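Local coordinates for putative branched-chain amino acid transport system substrate-binding protein (Rhodopseudomonas palustris, PDB 3TX6) that probably captures lignin-derived aromatic acids such as p-coumarate and its relatives in the periplasm and delivers them to an ABC transporter, at residues M115-P120 / S245-D250; S257-K262 / D344-I349; L302-P307 / R313-K318; H41-I46 / D289-L294. All coordinates share one frame; numbering follows the deposited sequence. Where two conformers were deposited one is given.

Interaction 1. Residues M115-P120 / S245-D250; sequences MPQPIP and SGPVMD. With ENO (3-(4-hydroxy-phenyl)pyruvic acid), chain D.
This contact lies in the hinge region between the two lobes of a periplasmic binding protein, beside the ligand pocket. One segment leaves strand 112-114 of one lobe and enters helix 119-130. The other leaves strand 242-245 of the second lobe. Q117 meets G246 across the gap. Its NE2 comes to 3.4 Å from G246 CA, and P247 CD lies beyond at 4.2 Å from the same NE2. The Q117 chain bends at its second torsion (chi2 80°), which brings the amide over towards the glycine. G246 has no side chain here, and the amide nitrogen packs against its bare CA. No hydrogen bond joins the two segments directly. The amide of Q117 is instead held by two residues outside the segments: NE2 donates to S347 O and OE1 accepts from Q282 NE2. Q282 OE1 in turn takes the G246 N-H. On the second segment, S245 OG donates to G246 O at 2.7 Å, in the carbonyl plane and on a lone pair. P116, next to Q117, touches the bound 3-(4-hydroxy-phenyl)pyruvic acid. Its CB is 3.4 Å from the phenol oxygen O3. Q282 also bonds the ligand, so it ties the pocket to both segments. The buried amide of Q117 thus has partners at both its polar atoms, which should fix its rotation.

Interaction 2. Residues S257-K262 / D344-I349; sequences SALTKK and DDRSRI. With SO4 (sulfate ion), chain B.
L259 and T260 each set a methyl against a polar atom of R346. L259 and R346 run side by side and point the same way. L259 CD1 stops 3.9 Å from R346 NH2, at an oblique angle to the guanidinium. T260 CG2 lies 3.9 Å from R346 O. A water provides the polar link. It donates to T260 OG1 and to R346 O, at 2.7 Å from each. T260 OG1 is also bonded to Q254.

Ionic bonds shape the second segment. R346 bends at its third torsion (chi3 -69°) and grips D344 side-on. NE reaches OD1 at 3.1 Å in the guanidinium plane, with an N-H...O angle of 173°. NH1 meets OD2 at 2.9 Å, tilted from that plane. A sulfate ion, probably from the crystallisation liquor, sits at the edge of the R348 guanidinium. R348 NH1 donates to sulfate O2 at 3.1 Å, and R348 NH2 donates to sulfate O4.

Hydrogen bonds to D344 complete the turn. D344 OD1 also accepts from R346 N, and D344 O accepts from both N and OG of S347. The bond from R346 N to D344 OD1 makes an Asx turn, here leading into the 3-10 segment 345-347.

Interaction 3. Residues L302-P307 / R313-K318; sequences LKTAKP and REAIRK
T304 and A305 face A315 with small groups. T304 sets its hydroxyl between its own backbone N and carbonyl carbon (chi1 64°). That rotamer directs OG1 to the A315 methyl, with OG1 4.1 Å from A315 CB. The methyl of A305 meets the same carbon, CB to CB, at 4.4 Å. Neither distance is tight, and no hydrogen bond crosses. The contact lies at the junction of two consecutive helices, 282-304 and 310-322, joined by a short connection. A315 also packs on A301 of helix 282-304. On helix 310-322 the side chains of E314 and R317 pair with each other. E314 extends from its backbone (chi1 175°) and then bends at chi2. R317 grips its carboxylate side-on. Its NE meets OE1 of E314 at 3.0 Å, in the guanidinium plane but from above the carboxylate plane. Its NH2 reaches OE2 of E314 at 2.8 Å. E314 also touches W111.

Interaction 4. Residues H41-I46 / D289-L294; sequences HPLKVI and DAFKVL
F291 turns the edge of its ring to the strand, where L43 and V45 pack against it. L43 CD1 lies near the ring plane, 3.7 Å from F291 CE2. The two side chains run antiparallel and overlap along their lengths. V45 approaches the ring head-on, and its CG2 comes to 3.9 Å from F291 CZ. Both methyls therefore meet ring C-H groups at the rim, not the pi face. The V45 side chain has CG1 anti to its backbone N (chi1 179°), which leaves CG2 as the branch that meets the ring. All the contacts are apolar, and no hydrogen bond crosses. L43 and V45 are two residues apart, as expected of alternate residues on one side of a strand. F291 also touches M74 of strand 72-75 and L31. Strand 41-49 lies next to strand 8-14 in the six-stranded sheet, and L43 packs on I8 and V45 on I12. Helix 282-304 thus rests against one side of this sheet, with L294 reaching I10 and V72.

Overall arrangement
Interaction 1 lies nearest the ligand, since P116 lines the pocket. Interaction 2 adjoins it, with centres 10 Å apart. Q117 NE2 meets S347 O at 2.8 Å, and S245 O meets I349 N at 2.9 Å, both probable hydrogen bonds. The side chain of T260 is about 14 Å from the ligand. Interaction 4 touches interaction 1 through M115, whose CE packs 3.4 Å from D289 CB. Helix 282-304 carries H286, a ligand partner, and runs on through interactions 4 and 3. There L302 CD1 lies 3.4 Å from H41 CD2. Interaction 3 is far from the pocket side: its nearest atoms are about 11 Å from interaction 1 and about 17 Å from interaction 2.

Interaction 1. Residues M115-P120 / S245-D250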
loop_
_atom_site.group_PDB
_atom_site.type_symbol
_atom_site.label_atom_id
_atom_site.label_comp_id
_atom_site.label_asym_id
_atom_site.label_seq_id
_atom_site.Cartn_x
_atom_site.Cartn_y
_atom_site.Cartn_z
HETATM N N MSE A 115 -1.637 0.969 -6.559
HETATM C CA MSE A 115 -1.229 -0.409 -6.326
HETATM C C MSE A 115 -1.739 -0.976 -5.002
HETATM O O MSE A 115 -2.161 -2.126 -4.956
HETATM C CB MSE A 115 0.282 -0.534 -6.472
HETATM C CG MSE A 115 0.748 -0.001 -7.832
HETATM SE SE MSE A 115 -0.216 -0.776 -9.399
HETATM C CE MSE A 115 0.558 -2.535 -9.153
ATOM N N PRO A 116 -1.668 -0.220 -3.893
ATOM C CA PRO A 116 -2.160 -0.805 -2.621
ATOM C C PRO A 116 -3.633 -1.169 -2.662
ATOM O O PRO A 116 -4.427 -0.532 -3.357
ATOM C CB PRO A 116 -1.886 0.284 -1.589
ATOM C CG PRO A 116 -0.762 1.064 -2.189
ATOM C CD PRO A 116 -1.128 1.117 -3.667
ATOM N N GLN A 117 -3.992 -2.212 -1.915
ATOM C CA GLN A 117 -5.349 -2.587 -1.780
ATOM C C GLN A 117 -6.188 -1.422 -1.216
ATOM O O GLN A 117 -5.767 -0.745 -0.290
ATOM C CB GLN A 117 -5.487 -3.788 -0.850
ATOM C CG GLN A 117 -4.838 -5.067 -1.393
ATOM C CD GLN A 117 -3.329 -5.144 -1.220
ATOM O OE1 GLN A 117 -2.726 -4.263 -0.611
ATOM N NE2 GLN A 117 -2.715 -6.234 -1.726
ATOM N N PRO A 118 -7.388 -1.196 -1.794
ATOM C CA PRO A 118 -8.273 -0.174 -1.261
ATOM C C PRO A 118 -8.739 -0.512 0.119
ATOM O O PRO A 118 -8.888 -1.694 0.474
ATOM C CB PRO A 118 -9.416 -0.127 -2.274
ATOM C CG PRO A 118 -9.465 -1.472 -2.875
ATOM C CD PRO A 118 -8.019 -1.951 -2.888
ATOM N N ILE A 119 -8.893 0.507 0.939
ATOM C CA ILE A 119 -9.295 0.294 2.314
ATOM C C ILE A 119 -10.518 -0.624 2.471
ATOM O O ILE A 119 -10.462 -1.485 3.323
ATOM C CB ILE A 119 -9.456 1.623 3.065
ATOM C CG1 ILE A 119 -8.121 2.116 3.642
ATOM C CG2 ILE A 119 -10.465 1.540 4.226
ATOM C CD1 ILE A 119 -7.039 2.332 2.628
ATOM N N PRO A 120 -11.576 -0.496 1.627
ATOM C CA PRO A 120 -12.744 -1.374 1.884
ATOM C C PRO A 120 -12.470 -2.846 1.706
ATOM O O PRO A 120 -13.102 -3.644 2.390
ATOM C CB PRO A 120 -13.822 -0.829 0.940
ATOM C CG PRO A 120 -13.467 0.635 0.873
ATOM C CD PRO A 120 -11.953 0.657 0.804
ATOM N N SER A 245 -3.267 -8.136 4.749
ATOM C CA SER A 245 -2.019 -8.129 3.999
ATOM C C SER A 245 -2.295 -8.473 2.574
ATOM O O SER A 245 -3.208 -9.208 2.276
ATOM C CB SER A 245 -1.110 -9.207 4.563
ATOM O OG SER A 245 0.093 -9.283 3.920
ATOM N N GLY A 246 -1.470 -7.954 1.690
ATOM C CA GLY A 246 -1.377 -8.508 0.368
ATOM C C GLY A 246 -0.823 -9.924 0.427
ATOM O O GLY A 246 -0.138 -10.300 1.380
ATOM N N PRO A 247 -1.092 -10.711 -0.613
ATOM C CA PRO A 247 -0.691 -12.122 -0.682
ATOM C C PRO A 247 0.801 -12.333 -0.819
ATOM O O PRO A 247 1.299 -13.454 -0.660
ATOM C CB PRO A 247 -1.479 -12.661 -1.868
ATOM C CG PRO A 247 -1.823 -11.469 -2.691
ATOM C CD PRO A 247 -2.002 -10.341 -1.721
ATOM N N VAL A 248 1.532 -11.274 -1.154
ATOM C CA VAL A 248 2.994 -11.371 -1.283
ATOM C C VAL A 248 3.640 -11.802 0.009
ATOM O O VAL A 248 4.771 -12.273 0.012
ATOM C CB VAL A 248 3.649 -10.006 -1.724
ATOM C CG1 VAL A 248 3.656 -8.961 -0.583
ATOM C CG2 VAL A 248 5.040 -10.259 -2.331
HETATM N N MSE A 249 2.946 -11.634 1.113
HETATM C CA MSE A 249 3.541 -12.029 2.365
HETATM C C MSE A 249 3.612 -13.540 2.498
HETATM O O MSE A 249 4.416 -14.046 3.302
HETATM C CB MSE A 249 2.808 -11.420 3.540
HETATM C CG MSE A 249 3.021 -9.913 3.625
HETATM SE SE MSE A 249 4.872 -9.359 3.988
HETATM C CE MSE A 249 4.824 -9.750 5.916
ATOM N N ASP A 250 2.827 -14.284 1.717
ATOM C CA ASP A 250 2.916 -15.764 1.752
ATOM C C ASP A 250 2.621 -16.429 0.417
ATOM O O ASP A 250 1.616 -17.108 0.288
ATOM C CB ASP A 250 1.968 -16.288 2.846
ATOM C CG ASP A 250 2.092 -17.779 3.105
ATOM O OD1 ASP A 250 3.076 -18.397 2.702
ATOM O OD2 ASP A 250 1.155 -18.336 3.727
HETATM O O4 ENO D . -0.809 5.007 3.088
HETATM C C9 ENO D . 0.985 2.170 2.481
HETATM C C8 ENO D . 0.847 1.071 1.658
HETATM C C7 ENO D . -0.122 0.090 1.918
HETATM C C6 ENO D . -1.002 0.297 2.963
HETATM C C5 ENO D . -0.863 1.391 3.813
HETATM C C4 ENO D . 0.129 2.356 3.572
HETATM O O3 ENO D . -0.232 -0.983 1.042
HETATM C C3 ENO D . 0.336 3.506 4.518
HETATM C C2 ENO D . -0.276 4.815 4.193
HETATM C C1 ENO D . -0.109 5.887 5.165
HETATM O O2 ENO D . -0.574 7.009 4.875
HETATM O O1 ENO D . 0.481 5.681 6.268
#

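Interaction 2. Residues S257-K262 / D344-I349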
loop_
_atom_site.group_PDB
_atom_site.type_symbol
_atom_site.label_atom_id
_atom_site.label_comp_id
_atom_site.label_asym_id
_atom_site.label_seq_id
_atom_site.Cartn_x
_atom_site.Cartn_y
_atom_site.Cartn_z
ATOM N N SER A 257 -2.337 -22.414 -8.727
ATOM C CA SER A 257 -3.300 -21.822 -9.627
ATOM C C SER A 257 -3.451 -20.314 -9.384
ATOM O O SER A 257 -4.075 -19.638 -10.189
ATOM C CB SER A 257 -4.649 -22.504 -9.443
ATOM O OG SER A 257 -5.074 -22.359 -8.102
ATOM N N ALA A 258 -2.957 -19.794 -8.265
ATOM C CA ALA A 258 -3.071 -18.345 -7.997
ATOM C C ALA A 258 -2.123 -17.556 -8.887
ATOM O O ALA A 258 -0.912 -17.792 -8.884
ATOM C CB ALA A 258 -2.773 -18.042 -6.538
ATOM N N LEU A 259 -2.703 -16.617 -9.643
ATOM C CA LEU A 259 -1.957 -15.746 -10.566
ATOM C C LEU A 259 -0.923 -14.903 -9.815
ATOM O O LEU A 259 0.069 -14.484 -10.379
ATOM C CB LEU A 259 -2.906 -14.827 -11.340
ATOM C CG LEU A 259 -3.651 -15.516 -12.488
ATOM C CD1 LEU A 259 -4.784 -14.648 -12.993
ATOM C CD2 LEU A 259 -2.665 -15.842 -13.608
ATOM N N THR A 260 -1.181 -14.640 -8.541
ATOM C CA THR A 260 -0.263 -13.847 -7.714
ATOM C C THR A 260 1.000 -14.631 -7.285
ATOM O O THR A 260 2.007 -14.033 -6.884
ATOM C CB THR A 260 -0.995 -13.327 -6.442
ATOM O OG1 THR A 260 -1.575 -14.416 -5.734
ATOM C CG2 THR A 260 -2.068 -12.289 -6.793
ATOM N N LYS A 261 0.956 -15.968 -7.367
ATOM C CA LYS A 261 2.017 -16.786 -6.763
ATOM C C LYS A 261 3.381 -16.594 -7.431
ATOM O O LYS A 261 4.396 -16.315 -6.730
ATOM C CB LYS A 261 1.636 -18.287 -6.693
ATOM C CG LYS A 261 2.623 -19.147 -5.938
ATOM C CD LYS A 261 2.076 -20.540 -5.699
ATOM C CE LYS A 261 3.060 -21.417 -4.931
ATOM N NZ LYS A 261 2.509 -22.781 -4.682
ATOM N N LYS A 262 3.420 -16.737 -8.738
ATOM C CA LYS A 262 4.661 -16.643 -9.484
ATOM C C LYS A 262 5.336 -15.267 -9.232
ATOM O O LYS A 262 6.489 -15.227 -8.846
ATOM C CB LYS A 262 4.436 -16.975 -10.997
ATOM C CG LYS A 262 5.634 -16.754 -11.895
ATOM C CD LYS A 262 5.454 -17.165 -13.360
ATOM C CE LYS A 262 4.404 -16.305 -14.081
ATOM N NZ LYS A 262 4.359 -16.451 -15.578
ATOM N N ASP A 344 -9.681 -7.350 -6.425
ATOM C CA ASP A 344 -10.708 -8.206 -5.866
ATOM C C ASP A 344 -10.130 -9.064 -4.742
ATOM O O ASP A 344 -9.059 -8.753 -4.201
ATOM C CB ASP A 344 -11.420 -8.978 -6.986
ATOM C CG ASP A 344 -10.556 -10.073 -7.675
ATOM O OD1 ASP A 344 -9.513 -10.476 -7.162
ATOM O OD2 ASP A 344 -10.992 -10.568 -8.747
ATOM N N ASP A 345 -10.837 -10.112 -4.364
ATOM C CA ASP A 345 -10.411 -11.010 -3.283
ATOM C C ASP A 345 -9.047 -11.655 -3.448
ATOM O O ASP A 345 -8.432 -12.036 -2.442
ATOM C CB ASP A 345 -11.450 -12.141 -3.082
ATOM C CG ASP A 345 -12.690 -11.662 -2.380
ATOM O OD1 ASP A 345 -12.794 -10.452 -2.086
ATOM O OD2 ASP A 345 -13.575 -12.503 -2.088
ATOM N N ARG A 346 -8.569 -11.785 -4.676
ATOM C CA ARG A 346 -7.242 -12.314 -4.911
ATOM C C ARG A 346 -6.143 -11.378 -4.358
ATOM O O ARG A 346 -4.999 -11.810 -4.294
ATOM C CB ARG A 346 -7.024 -12.619 -6.407
ATOM C CG ARG A 346 -7.931 -13.750 -6.970
ATOM C CD ARG A 346 -7.859 -13.826 -8.480
ATOM N NE ARG A 346 -8.487 -12.670 -9.103
ATOM C CZ ARG A 346 -8.555 -12.464 -10.415
ATOM N NH1 ARG A 346 -9.153 -11.369 -10.855
ATOM N NH2 ARG A 346 -8.062 -13.345 -11.283
ATOM N N SER A 347 -6.495 -10.150 -3.948
ATOM C CA SER A 347 -5.528 -9.168 -3.504
ATOM C C SER A 347 -5.290 -9.136 -2.017
ATOM O O SER A 347 -4.545 -8.296 -1.544
ATOM C CB SER A 347 -5.899 -7.753 -3.934
ATOM O OG SER A 347 -7.038 -7.219 -3.214
ATOM N N ARG A 348 -5.893 -10.032 -1.260
ATOM C CA ARG A 348 -5.646 -10.041 0.164
ATOM C C ARG A 348 -5.718 -11.390 0.838
ATOM O O ARG A 348 -6.411 -12.285 0.420
ATOM C CB ARG A 348 -6.574 -9.101 0.878
ATOM C CG ARG A 348 -7.949 -9.645 1.222
ATOM C CD ARG A 348 -8.859 -9.927 0.047
ATOM N NE ARG A 348 -10.099 -10.511 0.535
ATOM C CZ ARG A 348 -10.276 -11.767 0.933
ATOM N NH1 ARG A 348 -9.322 -12.679 0.861
ATOM N NH2 ARG A 348 -11.470 -12.133 1.330
ATOM N N ILE A 349 -4.959 -11.463 1.906
ATOM C CA ILE A 349 -4.998 -12.590 2.823
ATOM C C ILE A 349 -5.049 -12.007 4.195
ATOM O O ILE A 349 -4.838 -10.799 4.390
ATOM C CB ILE A 349 -3.778 -13.512 2.687
ATOM C CG1 ILE A 349 -2.449 -12.772 3.046
ATOM C CG2 ILE A 349 -3.704 -14.098 1.285
ATOM C CD1 ILE A 349 -1.243 -13.690 3.034
HETATM S S SO4 B . -10.964 -15.632 2.294
HETATM O O1 SO4 B . -11.820 -14.998 3.338
HETATM O O2 SO4 B . -9.530 -15.301 2.517
HETATM O O3 SO4 B . -11.139 -17.106 2.347
HETATM O O4 SO4 B . -11.394 -15.158 0.956
HETATM O O HOH W 1 -4.018 -14.270 -4.709
#

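Interaction 3. Residues L302-P307 / R313-K318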
loop_
_atom_site.group_PDB
_atom_site.type_symbol
_atom_site.label_atom_id
_atom_site.label_comp_id
_atom_site.label_asym_id
_atom_site.label_seq_id
_atom_site.Cartn_x
_atom_site.Cartn_y
_atom_site.Cartn_z
ATOM N N LEU A 302 3.360 1.320 -26.979
ATOM C CA LEU A 302 4.424 1.342 -27.995
ATOM C C LEU A 302 3.920 1.009 -29.432
ATOM O O LEU A 302 4.541 1.371 -30.418
ATOM C CB LEU A 302 5.562 0.384 -27.628
ATOM C CG LEU A 302 6.536 0.809 -26.519
ATOM C CD1 LEU A 302 7.454 -0.352 -26.057
ATOM C CD2 LEU A 302 7.348 2.018 -26.927
ATOM N N LYS A 303 2.781 0.338 -29.531
ATOM C CA LYS A 303 2.198 0.035 -30.809
ATOM C C LYS A 303 1.837 1.264 -31.583
ATOM O O LYS A 303 1.930 1.227 -32.827
ATOM C CB LYS A 303 0.976 -0.887 -30.729
ATOM C CG LYS A 303 1.293 -2.283 -30.284
ATOM C CD LYS A 303 0.023 -3.138 -30.187
ATOM C CE LYS A 303 0.346 -4.574 -29.803
ATOM N NZ LYS A 303 -0.889 -5.380 -29.758
ATOM N N THR A 304 1.403 2.317 -30.870
ATOM C CA THR A 304 0.761 3.474 -31.494
ATOM C C THR A 304 1.388 4.838 -31.152
ATOM O O THR A 304 0.971 5.862 -31.676
ATOM C CB THR A 304 -0.721 3.526 -31.137
ATOM O OG1 THR A 304 -0.864 3.716 -29.727
ATOM C CG2 THR A 304 -1.457 2.237 -31.609
ATOM N N ALA A 305 2.389 4.870 -30.278
ATOM C CA ALA A 305 2.959 6.123 -29.813
ATOM C C ALA A 305 4.411 5.927 -29.427
ATOM O O ALA A 305 4.838 4.877 -29.002
ATOM C CB ALA A 305 2.157 6.674 -28.616
ATOM N N LYS A 306 5.163 7.004 -29.544
ATOM C CA LYS A 306 6.565 7.023 -29.217
ATOM C C LYS A 306 6.791 7.517 -27.790
ATOM O O LYS A 306 6.187 8.522 -27.376
ATOM C CB LYS A 306 7.310 7.972 -30.173
ATOM C CG LYS A 306 7.124 7.700 -31.671
ATOM C CD LYS A 306 7.896 8.744 -32.523
ATOM C CE LYS A 306 7.630 8.629 -34.019
ATOM N NZ LYS A 306 8.490 9.588 -34.806
ATOM N N PRO A 307 7.684 6.866 -27.044
ATOM C CA PRO A 307 8.050 7.352 -25.714
ATOM C C PRO A 307 8.466 8.811 -25.750
ATOM O O PRO A 307 9.055 9.296 -26.726
ATOM C CB PRO A 307 9.224 6.464 -25.313
ATOM C CG PRO A 307 8.987 5.181 -26.078
ATOM C CD PRO A 307 8.400 5.625 -27.392
ATOM N N ARG A 313 1.860 9.044 -23.274
ATOM C CA ARG A 313 1.220 9.161 -21.978
ATOM C C ARG A 313 -0.280 8.853 -22.078
ATOM O O ARG A 313 -0.833 8.114 -21.245
ATOM C CB ARG A 313 1.501 10.541 -21.380
ATOM C CG ARG A 313 2.981 10.751 -21.058
ATOM C CD ARG A 313 3.226 12.012 -20.238
ATOM N NE ARG A 313 2.967 13.248 -20.975
ATOM C CZ ARG A 313 3.875 13.876 -21.720
ATOM N NH1 ARG A 313 5.084 13.401 -21.800
ATOM N NH2 ARG A 313 3.582 14.997 -22.346
ATOM N N GLU A 314 -0.926 9.378 -23.114
ATOM C CA GLU A 314 -2.325 9.105 -23.336
ATOM C C GLU A 314 -2.562 7.617 -23.631
ATOM O O GLU A 314 -3.514 7.036 -23.142
ATOM C CB GLU A 314 -2.850 10.006 -24.459
ATOM C CG GLU A 314 -4.277 9.735 -24.870
ATOM C CD GLU A 314 -5.305 10.161 -23.840
ATOM O OE1 GLU A 314 -4.963 10.745 -22.798
ATOM O OE2 GLU A 314 -6.502 9.948 -24.121
ATOM N N ALA A 315 -1.698 7.001 -24.421
ATOM C CA ALA A 315 -1.856 5.579 -24.780
ATOM C C ALA A 315 -1.645 4.699 -23.538
ATOM O O ALA A 315 -2.319 3.679 -23.395
ATOM C CB ALA A 315 -0.914 5.169 -25.908
ATOM N N ILE A 316 -0.738 5.099 -22.644
ATOM C CA ILE A 316 -0.610 4.398 -21.376
ATOM C C ILE A 316 -1.906 4.497 -20.576
ATOM O O ILE A 316 -2.396 3.501 -20.028
ATOM C CB ILE A 316 0.597 4.889 -20.562
ATOM C CG1 ILE A 316 1.879 4.492 -21.301
ATOM C CG2 ILE A 316 0.555 4.355 -19.125
ATOM C CD1 ILE A 316 3.149 5.025 -20.687
ATOM N N ARG A 317 -2.421 5.719 -20.456
ATOM C CA ARG A 317 -3.701 5.941 -19.749
ATOM C C ARG A 317 -4.795 5.009 -20.270
ATOM O O ARG A 317 -5.501 4.363 -19.497
ATOM C CB ARG A 317 -4.165 7.372 -19.875
ATOM C CG ARG A 317 -5.371 7.723 -19.006
ATOM C CD ARG A 317 -5.834 9.184 -19.185
ATOM N NE ARG A 317 -6.453 9.473 -20.481
ATOM C CZ ARG A 317 -7.743 9.270 -20.769
ATOM N NH1 ARG A 317 -8.556 8.713 -19.885
ATOM N NH2 ARG A 317 -8.225 9.572 -21.963
ATOM N N LYS A 318 -4.952 4.967 -21.582
ATOM C CA LYS A 318 -5.984 4.113 -22.171
ATOM C C LYS A 318 -5.661 2.621 -21.970
ATOM O O LYS A 318 -6.571 1.832 -21.724
ATOM C CB LYS A 318 -6.192 4.415 -23.661
ATOM C CG LYS A 318 -6.716 5.808 -23.942
ATOM C CD LYS A 318 -8.146 6.025 -23.490
ATOM C CE LYS A 318 -8.853 7.101 -24.319
ATOM N NZ LYS A 318 -10.254 7.342 -23.840
#

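Interaction 4. Residues H41-I46 / D289-L294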
loop_
_atom_site.group_PDB
_atom_site.type_symbol
_atom_site.label_atom_id
_atom_site.label_comp_id
_atom_site.label_asym_id
_atom_site.label_seq_id
_atom_site.Cartn_x
_atom_site.Cartn_y
_atom_site.Cartn_z
ATOM N N HIS A 41 12.909 -1.216 -25.271
ATOM C CA HIS A 41 13.201 0.146 -24.856
ATOM C C HIS A 41 13.748 0.135 -23.448
ATOM O O HIS A 41 13.084 -0.360 -22.526
ATOM C CB HIS A 41 11.986 1.045 -24.936
ATOM C CG HIS A 41 11.452 1.198 -26.335
ATOM N ND1 HIS A 41 11.732 2.266 -27.122
ATOM C CD2 HIS A 41 10.657 0.366 -27.087
ATOM C CE1 HIS A 41 11.147 2.085 -28.319
ATOM N NE2 HIS A 41 10.479 0.954 -28.295
ATOM N N PRO A 42 14.957 0.673 -23.256
ATOM C CA PRO A 42 15.496 0.768 -21.884
ATOM C C PRO A 42 14.598 1.636 -20.994
ATOM O O PRO A 42 14.019 2.632 -21.466
ATOM C CB PRO A 42 16.876 1.415 -22.058
ATOM C CG PRO A 42 17.047 1.692 -23.491
ATOM C CD PRO A 42 15.807 1.355 -24.245
ATOM N N LEU A 43 14.503 1.280 -19.721
ATOM C CA LEU A 43 13.762 2.065 -18.747
ATOM C C LEU A 43 14.809 2.954 -18.050
ATOM O O LEU A 43 15.855 2.487 -17.581
ATOM C CB LEU A 43 13.081 1.159 -17.740
ATOM C CG LEU A 43 12.109 0.110 -18.257
ATOM C CD1 LEU A 43 11.326 -0.489 -17.096
ATOM C CD2 LEU A 43 11.195 0.684 -19.334
ATOM N N LYS A 44 14.519 4.242 -18.020
ATOM C CA LYS A 44 15.323 5.209 -17.321
ATOM C C LYS A 44 14.511 5.536 -16.079
ATOM O O LYS A 44 13.466 6.167 -16.168
ATOM C CB LYS A 44 15.539 6.459 -18.181
ATOM C CG LYS A 44 16.245 7.582 -17.459
ATOM C CD LYS A 44 17.697 7.253 -17.181
ATOM C CE LYS A 44 18.467 8.442 -16.594
ATOM N NZ LYS A 44 19.813 8.069 -16.063
ATOM N N VAL A 45 14.990 5.108 -14.922
ATOM C CA VAL A 45 14.249 5.204 -13.679
ATOM C C VAL A 45 15.011 6.195 -12.775
ATOM O O VAL A 45 16.213 6.040 -12.488
ATOM C CB VAL A 45 14.130 3.828 -12.986
ATOM C CG1 VAL A 45 13.377 3.957 -11.666
ATOM C CG2 VAL A 45 13.460 2.810 -13.897
ATOM N N ILE A 46 14.283 7.219 -12.351
ATOM C CA ILE A 46 14.802 8.315 -11.518
ATOM C C ILE A 46 14.095 8.277 -10.174
ATOM O O ILE A 46 12.876 8.331 -10.114
ATOM C CB ILE A 46 14.572 9.689 -12.172
ATOM C CG1 ILE A 46 15.171 9.725 -13.578
ATOM C CG2 ILE A 46 15.192 10.771 -11.302
ATOM C CD1 ILE A 46 14.455 10.630 -14.532
ATOM N N ASP A 289 5.248 -4.440 -8.356
ATOM C CA ASP A 289 4.008 -4.657 -9.103
ATOM C C ASP A 289 3.742 -3.513 -10.086
ATOM O O ASP A 289 3.183 -3.734 -11.146
ATOM C CB ASP A 289 2.847 -4.784 -8.149
ATOM C CG ASP A 289 2.847 -6.087 -7.384
ATOM O OD1 ASP A 289 3.691 -6.955 -7.693
ATOM O OD2 ASP A 289 1.959 -6.252 -6.524
ATOM N N ALA A 290 4.115 -2.282 -9.719
ATOM C CA ALA A 290 3.938 -1.168 -10.630
ATOM C C ALA A 290 4.667 -1.449 -11.960
ATOM O O ALA A 290 4.167 -1.131 -13.066
ATOM C CB ALA A 290 4.392 0.152 -10.020
ATOM N N PHE A 291 5.843 -2.061 -11.887
ATOM C CA PHE A 291 6.576 -2.462 -13.090
ATOM C C PHE A 291 5.938 -3.627 -13.807
ATOM O O PHE A 291 6.021 -3.682 -15.028
ATOM C CB PHE A 291 8.055 -2.691 -12.794
ATOM C CG PHE A 291 8.844 -1.391 -12.653
ATOM C CD1 PHE A 291 8.795 -0.648 -11.468
ATOM C CD2 PHE A 291 9.612 -0.921 -13.703
ATOM C CE1 PHE A 291 9.500 0.530 -11.358
ATOM C CE2 PHE A 291 10.334 0.251 -13.585
ATOM C CZ PHE A 291 10.295 0.971 -12.417
ATOM N N LYS A 292 5.341 -4.569 -13.080
ATOM C CA LYS A 292 4.556 -5.621 -13.732
ATOM C C LYS A 292 3.416 -4.977 -14.525
ATOM O O LYS A 292 3.133 -5.399 -15.649
ATOM C CB LYS A 292 4.006 -6.632 -12.719
ATOM C CG LYS A 292 5.050 -7.538 -12.071
ATOM C CD LYS A 292 5.746 -8.423 -13.110
ATOM C CE LYS A 292 6.609 -9.498 -12.483
ATOM N NZ LYS A 292 7.268 -10.455 -13.440
ATOM N N VAL A 293 2.780 -3.922 -13.986
ATOM C CA VAL A 293 1.736 -3.209 -14.752
ATOM C C VAL A 293 2.328 -2.598 -16.020
ATOM O O VAL A 293 1.744 -2.716 -17.115
ATOM C CB VAL A 293 0.975 -2.182 -13.867
ATOM C CG1 VAL A 293 0.102 -1.244 -14.708
ATOM C CG2 VAL A 293 0.204 -2.889 -12.773
ATOM N N LEU A 294 3.484 -1.930 -15.877
ATOM C CA LEU A 294 4.172 -1.389 -17.029
ATOM C C LEU A 294 4.545 -2.446 -18.081
ATOM O O LEU A 294 4.450 -2.167 -19.286
ATOM C CB LEU A 294 5.402 -0.583 -16.635
ATOM C CG LEU A 294 5.136 0.705 -15.841
ATOM C CD1 LEU A 294 6.448 1.484 -15.652
ATOM C CD2 LEU A 294 4.047 1.542 -16.504
#